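Local coordinates for coat protein (Sulfolobus turreted icosahedral virus, PDB 2BBD) that forms the icosahedral shell of an archaeal virus as its major capsid protein, probably built on the double jelly-roll plan of an ancient viral lineage, at residues 100-103 against 109-112. Numbering follows the deposited sequence.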
loop_
_atom_site.group_PDB
_atom_site.type_symbol
_atom_site.label_atom_id
_atom_site.label_comp_id
_atom_site.label_asym_id
_atom_site.label_seq_id
_atom_site.Cartn_x
_atom_site.Cartn_y
_atom_site.Cartn_z
ATOM N N PRO A 100 3.329 18.669 -3.657
ATOM C CA PRO A 100 4.229 19.083 -2.581
ATOM C C PRO A 100 4.880 20.414 -2.970
ATOM O O PRO A 100 5.125 20.659 -4.142
ATOM C CB PRO A 100 5.259 17.957 -2.542
ATOM C CG PRO A 100 4.549 16.791 -3.139
ATOM C CD PRO A 100 3.756 17.386 -4.240
ATOM N N GLY A 101 5.152 21.274 -1.997
ATOM C CA GLY A 101 5.790 22.538 -2.311
ATOM C C GLY A 101 4.860 23.605 -2.856
ATOM O O GLY A 101 5.296 24.707 -3.172
ATOM N N THR A 102 3.581 23.284 -2.984
ATOM C CA THR A 102 2.619 24.259 -3.473
ATOM C C THR A 102 2.453 25.357 -2.421
ATOM O O THR A 102 2.516 25.097 -1.215
ATOM C CB THR A 102 1.251 23.605 -3.741
ATOM O OG1 THR A 102 1.363 22.729 -4.869
ATOM C CG2 THR A 102 0.169 24.673 -4.016
ATOM N N SER A 103 2.237 26.579 -2.885
ATOM C CA SER A 103 2.076 27.713 -1.992
ATOM C C SER A 103 0.608 28.044 -1.738
ATOM O O SER A 103 -0.199 28.065 -2.659
ATOM C CB SER A 103 2.782 28.938 -2.584
ATOM O OG SER A 103 2.527 30.109 -1.821
ATOM N N SER A 109 -6.482 29.864 -0.305
ATOM C CA SER A 109 -6.530 28.424 -0.147
ATOM C C SER A 109 -6.273 27.735 -1.474
ATOM O O SER A 109 -6.275 28.381 -2.532
ATOM C CB SER A 109 -7.897 28.005 0.400
ATOM O OG SER A 109 -8.918 28.349 -0.515
ATOM N N VAL A 110 -6.025 26.430 -1.408
ATOM C CA VAL A 110 -5.785 25.635 -2.606
ATOM C C VAL A 110 -6.670 24.387 -2.572
ATOM O O VAL A 110 -7.141 23.967 -1.501
ATOM C CB VAL A 110 -4.273 25.229 -2.757
ATOM C CG1 VAL A 110 -3.421 26.479 -3.014
ATOM C CG2 VAL A 110 -3.781 24.494 -1.523
ATOM N N ASN A 111 -6.909 23.805 -3.744
ATOM C CA ASN A 111 -7.759 22.622 -3.838
ATOM C C ASN A 111 -7.040 21.366 -3.359
ATOM O O ASN A 111 -5.861 21.172 -3.631
ATOM C CB ASN A 111 -8.229 22.407 -5.284
ATOM C CG ASN A 111 -8.869 23.642 -5.879
ATOM O OD1 ASN A 111 -9.719 24.272 -5.251
ATOM N ND2 ASN A 111 -8.474 23.989 -7.107
ATOM N N LEU A 112 -7.771 20.514 -2.649
ATOM C CA LEU A 112 -7.230 19.262 -2.144
ATOM C C LEU A 112 -7.986 18.089 -2.782
ATOM O O LEU A 112 -9.225 18.054 -2.770
ATOM C CB LEU A 112 -7.372 19.213 -0.620
ATOM C CG LEU A 112 -7.060 17.912 0.128
ATOM C CD1 LEU A 112 -5.561 17.570 0.059
ATOM C CD2 LEU A 112 -7.493 18.094 1.565
#
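A loop at one end of the N-terminal jelly roll folds back here against strand 108-123 of the same sheet sandwich. Thr102 at the end of the loop and Ser103, where the short strand 103-104 begins, meet Val110 near the start of strand 108-123. The contact is small, with 83 Å² buried in all, and no hydrogen bond crosses it. The nearest CA atoms, of Ser103 and Val110, are 8.2 Å apart, too far for neighbouring strands of one sheet.

Val110 bridges the gap with one methyl. Its CG1 lies anti to its own carbonyl carbon (chi1 -67°) and reaches across to segment 100-103. There it comes 3.6 Å from the backbone O of Ser103, a van der Waals approach of carbon to oxygen. The same CG1 is 4.1 Å from CG2 of Thr102, a loose methyl-to-methyl touch. The two side chains come from opposing backbones, and the threonine methyl points at the flank of the valine methyl.

Thr102 divides its branches by polarity. CG2 stands anti to the backbone N and meets the valine, while OG1 sits beside that N and hydrogen-bonds to Ala99 O within the loop. Ser103 contributes its carbonyl, and its CB points away from the strand.

Around the contact, Gly101 and Thr102 form backbone hydrogen bonds with Pro52 and Leu51, and Val110 pairs with Ile41 on strand 29-43. The side chain of Val110 also touches Pro98. The arrangement is van der Waals packing of a surface connection between strands onto the end of a jelly-roll sheet, in a fold probably shared with other double jelly-roll capsid proteins.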